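Local coordinates for Aac(6')-Ih protein (PDB 4E8O) that probably transfers an acetyl group from acetyl coenzyme A to the 6'-amino group of aminoglycoside antibiotics, and so confers resistance to them, at residues A77-Y85 against L117-F128. Numbering follows the deposited sequence.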
ATOM      1  N   ALA B  77     -25.510  -0.087  -7.520  1.00 31.94           N
ATOM      2  CA  ALA B  77     -24.129  -0.515  -7.299  1.00 29.26           C
ATOM      3  C   ALA B  77     -23.130   0.586  -7.638  1.00 27.14           C
ATOM      4  O   ALA B  77     -23.412   1.454  -8.467  1.00 28.27           O
ATOM      5  CB  ALA B  77     -23.820  -1.768  -8.106  1.00 29.56           C
ATOM      6  N   MET B  78     -21.961   0.541  -7.001  1.00 25.02           N
ATOM      7  CA  MET B  78     -20.885   1.494  -7.271  1.00 23.70           C
ATOM      8  C   MET B  78     -19.530   0.814  -7.169  1.00 22.37           C
ATOM      9  O   MET B  78     -19.386  -0.189  -6.469  1.00 22.09           O
ATOM     10  CB  MET B  78     -20.923   2.659  -6.279  1.00 23.13           C
ATOM     11  CG  MET B  78     -20.862   2.225  -4.823  1.00 23.14           C
ATOM     12  SD  MET B  78     -20.105   3.451  -3.730  1.00 34.49           S
ATOM     13  CE  MET B  78     -18.375   3.026  -3.909  1.00 34.54           C
ATOM     14  N   LEU B  79     -18.540   1.370  -7.862  1.00 21.15           N
ATOM     15  CA  LEU B  79     -17.163   0.903  -7.773  1.00 20.36           C
ATOM     16  C   LEU B  79     -16.232   2.107  -7.816  1.00 20.77           C
ATOM     17  O   LEU B  79     -16.502   3.090  -8.515  1.00 21.53           O
ATOM     18  CB  LEU B  79     -16.839  -0.043  -8.936  1.00 20.63           C
ATOM     19  CG  LEU B  79     -15.402  -0.567  -9.053  1.00 19.81           C
ATOM     20  CD1 LEU B  79     -15.388  -1.946  -9.679  1.00 20.56           C
ATOM     21  CD2 LEU B  79     -14.538   0.372  -9.876  1.00 19.29           C
ATOM     22  N   GLU B  80     -15.133   2.029  -7.075  1.00 21.51           N
ATOM     23  CA  GLU B  80     -14.083   3.029  -7.176  1.00 20.78           C
ATOM     24  C   GLU B  80     -12.755   2.309  -7.364  1.00 19.37           C
ATOM     25  O   GLU B  80     -12.498   1.293  -6.723  1.00 18.45           O
ATOM     26  CB  GLU B  80     -14.061   3.926  -5.927  1.00 19.98           C
ATOM     27  CG  GLU B  80     -15.389   4.643  -5.678  1.00 19.94           C
ATOM     28  CD  GLU B  80     -15.360   5.593  -4.493  1.00 21.13           C
ATOM     29  OE1 GLU B  80     -14.257   6.015  -4.067  1.00 21.91           O
ATOM     30  OE2 GLU B  80     -16.453   5.930  -3.985  1.00 21.54           O
ATOM     31  N   ALA B  81     -11.912   2.822  -8.249  1.00 19.42           N
ATOM     32  CA  ALA B  81     -10.616   2.196  -8.476  1.00 18.50           C
ATOM     33  C   ALA B  81      -9.585   3.268  -8.735  1.00 18.51           C
ATOM     34  O   ALA B  81      -9.934   4.414  -9.030  1.00 19.40           O
ATOM     35  CB  ALA B  81     -10.681   1.216  -9.643  1.00 18.72           C
ATOM     36  N   SER B  82      -8.312   2.899  -8.622  1.00 17.36           N
ATOM     37  CA  SER B  82      -7.232   3.840  -8.878  1.00 18.01           C
ATOM     38  C   SER B  82      -6.096   3.157  -9.616  1.00 19.28           C
ATOM     39  O   SER B  82      -6.030   1.925  -9.675  1.00 18.67           O
ATOM     40  CB  SER B  82      -6.702   4.411  -7.568  1.00 17.97           C
ATOM     41  OG  SER B  82      -6.203   3.383  -6.728  1.00 17.66           O
ATOM     42  N   ILE B  83      -5.212   3.966 -10.194  1.00 20.08           N
ATOM     43  CA  ILE B  83      -3.950   3.470 -10.716  1.00 21.38           C
ATOM     44  C   ILE B  83      -2.883   3.812  -9.681  1.00 21.14           C
ATOM     45  O   ILE B  83      -2.775   4.968  -9.265  1.00 20.45           O
ATOM     46  CB  ILE B  83      -3.580   4.128 -12.058  1.00 23.37           C
ATOM     47  CG1 ILE B  83      -4.723   3.987 -13.073  1.00 23.60           C
ATOM     48  CG2 ILE B  83      -2.289   3.527 -12.594  1.00 23.55           C
ATOM     49  CD1 ILE B  83      -5.066   2.547 -13.442  1.00 23.73           C
ATOM     50  N   ARG B  84      -2.107   2.815  -9.259  1.00 21.26           N
ATOM     51  CA  ARG B  84      -1.096   3.007  -8.215  1.00 22.22           C
ATOM     52  C   ARG B  84       0.299   2.903  -8.803  1.00 25.59           C
ATOM     53  O   ARG B  84       0.586   1.961  -9.545  1.00 26.26           O
ATOM     54  CB  ARG B  84      -1.242   1.947  -7.122  1.00 21.54           C
ATOM     55  CG  ARG B  84      -2.585   1.923  -6.421  1.00 22.01           C
ATOM     56  CD  ARG B  84      -2.862   3.228  -5.704  1.00 24.30           C
ATOM     57  NE  ARG B  84      -3.967   3.100  -4.753  1.00 25.77           N
ATOM     58  CZ  ARG B  84      -3.819   2.707  -3.490  1.00 27.02           C
ATOM     59  NH1 ARG B  84      -2.612   2.403  -3.020  1.00 26.57           N
ATOM     60  NH2 ARG B  84      -4.876   2.624  -2.694  1.00 26.72           N
ATOM     61  N   TYR B  85       1.169   3.852  -8.460  1.00 26.86           N
ATOM     62  CA  TYR B  85       2.531   3.852  -8.980  1.00 29.42           C
ATOM     63  C   TYR B  85       3.550   3.452  -7.917  1.00 29.76           C
ATOM     64  O   TYR B  85       4.716   3.204  -8.224  1.00 30.72           O
ATOM     65  CB  TYR B  85       2.875   5.210  -9.595  1.00 31.44           C
ATOM     66  CG  TYR B  85       2.197   5.421 -10.927  1.00 33.79           C
ATOM     67  CD1 TYR B  85       2.847   5.110 -12.114  1.00 36.82           C
ATOM     68  CD2 TYR B  85       0.898   5.901 -10.998  1.00 33.70           C
ATOM     69  CE1 TYR B  85       2.226   5.288 -13.334  1.00 38.25           C
ATOM     70  CE2 TYR B  85       0.273   6.082 -12.213  1.00 35.44           C
ATOM     71  CZ  TYR B  85       0.940   5.771 -13.375  1.00 38.25           C
ATOM     72  OH  TYR B  85       0.314   5.951 -14.585  1.00 41.57           O
ATOM     73  N   LEU B 117     -18.785  -4.523 -13.458  1.00 31.31           N
ATOM     74  CA  LEU B 117     -18.091  -3.342 -12.954  1.00 29.81           C
ATOM     75  C   LEU B 117     -16.579  -3.559 -12.974  1.00 28.69           C
ATOM     76  O   LEU B 117     -15.823  -2.697 -13.427  1.00 27.94           O
ATOM     77  CB  LEU B 117     -18.572  -3.000 -11.540  1.00 29.20           C
ATOM     78  CG  LEU B 117     -19.971  -2.390 -11.409  1.00 30.09           C
ATOM     79  CD1 LEU B 117     -20.486  -2.529  -9.985  1.00 30.00           C
ATOM     80  CD2 LEU B 117     -19.955  -0.931 -11.814  1.00 28.98           C
ATOM     81  N   VAL B 118     -16.150  -4.721 -12.487  1.00 29.69           N
ATOM     82  CA  VAL B 118     -14.741  -5.102 -12.490  1.00 30.36           C
ATOM     83  C   VAL B 118     -14.172  -5.086 -13.907  1.00 31.91           C
ATOM     84  O   VAL B 118     -13.076  -4.569 -14.135  1.00 31.15           O
ATOM     85  CB  VAL B 118     -14.552  -6.497 -11.860  1.00 31.61           C
ATOM     86  CG1 VAL B 118     -13.177  -7.072 -12.188  1.00 31.88           C
ATOM     87  CG2 VAL B 118     -14.767  -6.428 -10.356  1.00 30.95           C
ATOM     88  N   GLN B 119     -14.933  -5.630 -14.856  1.00 34.09           N
ATOM     89  CA  GLN B 119     -14.509  -5.685 -16.253  1.00 37.99           C
ATOM     90  C   GLN B 119     -14.286  -4.301 -16.856  1.00 36.87           C
ATOM     91  O   GLN B 119     -13.457  -4.142 -17.750  1.00 37.95           O
ATOM     92  CB  GLN B 119     -15.526  -6.465 -17.099  1.00 43.77           C
ATOM     93  CG  GLN B 119     -15.511  -7.966 -16.852  1.00 48.00           C
ATOM     94  CD  GLN B 119     -16.424  -8.732 -17.791  1.00 54.39           C
ATOM     95  OE1 GLN B 119     -16.954  -9.785 -17.432  1.00 56.65           O
ATOM     96  NE2 GLN B 119     -16.602  -8.217 -19.006  1.00 57.12           N
ATOM     97  N   GLN B 120     -15.027  -3.307 -16.374  1.00 34.92           N
ATOM     98  CA  GLN B 120     -14.865  -1.940 -16.862  1.00 34.77           C
ATOM     99  C   GLN B 120     -13.560  -1.325 -16.370  1.00 32.31           C
ATOM    100  O   GLN B 120     -12.951  -0.518 -17.070  1.00 34.14           O
ATOM    101  CB  GLN B 120     -16.056  -1.068 -16.454  1.00 36.17           C
ATOM    102  CG  GLN B 120     -17.347  -1.400 -17.199  1.00 40.20           C
ATOM    103  CD  GLN B 120     -17.236  -1.185 -18.701  1.00 43.85           C
ATOM    104  OE1 GLN B 120     -16.747  -0.150 -19.161  1.00 44.97           O
ATOM    105  NE2 GLN B 120     -17.683  -2.170 -19.473  1.00 45.47           N
ATOM    106  N   VAL B 121     -13.127  -1.709 -15.171  1.00 29.84           N
ATOM    107  CA  VAL B 121     -11.849  -1.238 -14.638  1.00 28.62           C
ATOM    108  C   VAL B 121     -10.681  -1.764 -15.471  1.00 28.84           C
ATOM    109  O   VAL B 121      -9.732  -1.030 -15.753  1.00 29.17           O
ATOM    110  CB  VAL B 121     -11.648  -1.676 -13.180  1.00 26.87           C
ATOM    111  CG1 VAL B 121     -10.372  -1.071 -12.608  1.00 26.26           C
ATOM    112  CG2 VAL B 121     -12.839  -1.265 -12.343  1.00 25.80           C
ATOM    113  N   GLU B 122     -10.758  -3.037 -15.858  1.00 30.12           N
ATOM    114  CA  GLU B 122      -9.688  -3.694 -16.611  1.00 32.14           C
ATOM    115  C   GLU B 122      -9.483  -3.062 -17.980  1.00 33.36           C
ATOM    116  O   GLU B 122      -8.348  -2.854 -18.408  1.00 33.78           O
ATOM    117  CB  GLU B 122      -9.971  -5.197 -16.756  1.00 33.85           C
ATOM    118  CG  GLU B 122     -10.002  -5.946 -15.427  1.00 33.94           C
ATOM    119  CD  GLU B 122     -10.135  -7.450 -15.594  1.00 37.76           C
ATOM    120  OE1 GLU B 122      -9.916  -7.958 -16.718  1.00 40.99           O
ATOM    121  OE2 GLU B 122     -10.450  -8.128 -14.593  1.00 37.95           O
ATOM    122  N   ILE B 123     -10.588  -2.771 -18.666  1.00 34.77           N
ATOM    123  CA  ILE B 123     -10.543  -2.049 -19.934  1.00 37.04           C
ATOM    124  C   ILE B 123      -9.850  -0.711 -19.710  1.00 35.75           C
ATOM    125  O   ILE B 123      -8.971  -0.316 -20.477  1.00 37.47           O
ATOM    126  CB  ILE B 123     -11.960  -1.802 -20.487  1.00 39.25           C
ATOM    127  CG1 ILE B 123     -12.683  -3.133 -20.710  1.00 40.82           C
ATOM    128  CG2 ILE B 123     -11.905  -0.992 -21.774  1.00 41.38           C
ATOM    129  CD1 ILE B 123     -14.128  -2.991 -21.160  1.00 42.25           C
ATOM    130  N   TRP B 124     -10.245  -0.035 -18.636  1.00 32.93           N
ATOM    131  CA  TRP B 124      -9.659   1.244 -18.251  1.00 33.17           C
ATOM    132  C   TRP B 124      -8.199   1.107 -17.819  1.00 32.39           C
ATOM    133  O   TRP B 124      -7.351   1.902 -18.220  1.00 34.03           O
ATOM    134  CB  TRP B 124     -10.491   1.871 -17.127  1.00 32.82           C
ATOM    135  CG  TRP B 124      -9.882   3.109 -16.521  1.00 33.08           C
ATOM    136  CD1 TRP B 124      -9.743   4.332 -17.113  1.00 35.33           C
ATOM    137  CD2 TRP B 124      -9.355   3.245 -15.195  1.00 30.83           C
ATOM    138  NE1 TRP B 124      -9.153   5.213 -16.242  1.00 34.35           N
ATOM    139  CE2 TRP B 124      -8.904   4.570 -15.056  1.00 31.46           C
ATOM    140  CE3 TRP B 124      -9.217   2.370 -14.114  1.00 28.82           C
ATOM    141  CZ2 TRP B 124      -8.324   5.044 -13.876  1.00 29.04           C
ATOM    142  CZ3 TRP B 124      -8.645   2.838 -12.946  1.00 27.15           C
ATOM    143  CH2 TRP B 124      -8.208   4.164 -12.833  1.00 27.22           C
ATOM    144  N   ALA B 125      -7.908   0.100 -17.003  1.00 30.88           N
ATOM    145  CA  ALA B 125      -6.553  -0.104 -16.499  1.00 31.56           C
ATOM    146  C   ALA B 125      -5.581  -0.472 -17.616  1.00 34.26           C
ATOM    147  O   ALA B 125      -4.396  -0.144 -17.544  1.00 34.10           O
ATOM    148  CB  ALA B 125      -6.549  -1.169 -15.419  1.00 29.57           C
ATOM    149  N   LYS B 126      -6.082  -1.163 -18.638  1.00 37.50           N
ATOM    150  CA  LYS B 126      -5.266  -1.539 -19.793  1.00 42.31           C
ATOM    151  C   LYS B 126      -4.721  -0.313 -20.510  1.00 44.45           C
ATOM    152  O   LYS B 126      -3.626  -0.353 -21.072  1.00 44.71           O
ATOM    153  CB  LYS B 126      -6.090  -2.377 -20.774  1.00 45.83           C
ATOM    154  CG  LYS B 126      -5.838  -3.871 -20.694  1.00 47.92           C
ATOM    155  CD  LYS B 126      -7.061  -4.651 -21.157  1.00 51.03           C
ATOM    156  CE  LYS B 126      -6.746  -6.130 -21.337  1.00 53.62           C
ATOM    157  NZ  LYS B 126      -7.910  -6.998 -20.975  1.00 53.84           N
ATOM    158  N   GLN B 127      -5.496   0.770 -20.498  1.00 45.78           N
ATOM    159  CA  GLN B 127      -5.074   2.026 -21.110  1.00 49.00           C
ATOM    160  C   GLN B 127      -3.847   2.584 -20.404  1.00 47.85           C
ATOM    161  O   GLN B 127      -3.013   3.239 -21.022  1.00 49.80           O
ATOM    162  CB  GLN B 127      -6.199   3.061 -21.054  1.00 51.30           C
ATOM    163  CG  GLN B 127      -7.307   2.871 -22.077  1.00 54.39           C
ATOM    164  CD  GLN B 127      -7.996   4.182 -22.404  1.00 57.67           C
ATOM    165  OE1 GLN B 127      -7.677   5.222 -21.823  1.00 57.66           O
ATOM    166  NE2 GLN B 127      -8.939   4.143 -23.341  1.00 60.15           N
ATOM    167  N   PHE B 128      -3.745   2.316 -19.105  1.00 44.64           N
ATOM    168  CA  PHE B 128      -2.636   2.809 -18.300  1.00 43.71           C
ATOM    169  C   PHE B 128      -1.433   1.868 -18.334  1.00 45.18           C
ATOM    170  O   PHE B 128      -0.511   2.008 -17.530  1.00 47.12           O
ATOM    171  CB  PHE B 128      -3.095   3.038 -16.855  1.00 41.11           C
ATOM    172  CG  PHE B 128      -3.801   4.351 -16.636  1.00 40.27           C
ATOM    173  CD1 PHE B 128      -3.074   5.498 -16.352  1.00 40.72           C
ATOM    174  CD2 PHE B 128      -5.186   4.440 -16.701  1.00 39.86           C
ATOM    175  CE1 PHE B 128      -3.709   6.711 -16.145  1.00 40.93           C
ATOM    176  CE2 PHE B 128      -5.831   5.652 -16.494  1.00 39.80           C
ATOM    177  CZ  PHE B 128      -5.089   6.787 -16.216  1.00 40.57           C
TER
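Ile83 points from the strand toward the helix and sits in the corner formed by the rings of Trp124 and Phe128. Both meetings are CH-pi contacts. Ile83 CD1 lies over one face of Trp124, 3.9 Å from the centroid of the six-membered ring. Ile83 CG1 sits over the centre of the Phe128 ring, 3.7 Å from its centroid and 14° off the normal. With CG1 anti to the carbonyl carbon (chi1 -54°), the CG1-CD1 branch faces the two rings. The rings also touch: Phe128 CD2 lies above a face of Trp124, offset toward the rim, and Trp124 NE1 lies at the edge of Phe128. Tyr85 OH approaches Phe128 CD1 at 3.8 Å, the side chains nearly perpendicular.

The remainder is aliphatic packing. Leu79 CD2 presses on Val121 CG2 at 3.4 Å, tighter than usual for two carbons. Leu79 CD1 meets Leu117 CB at 3.8 Å. Ala81 CB rests on Val121 CG1, and Ala77 CB on Leu117 CD1.

No hydrogen bond joins the segments. Glu80, Ser82 and Arg84 have their polar partners away from the helix. Arg84 NE donates to Ser82 OG (3.0 Å) in the guanidinium plane. Glu100 forms a salt bridge with Arg84 NH2 and a hydrogen bond with Ser82 OG. Glu80 pairs with Arg39 of helix 32-42.

Strand 77-84 and helix 117-127 run 28° apart, their axes within 9.4 Å at closest approach. Helix 113-127 links parallel strands 96-104 and 132-138, a beta-alpha-beta crossover, and packs on strand 75-84 on the sheet face opposite helix 32-42, as in the GNAT fold.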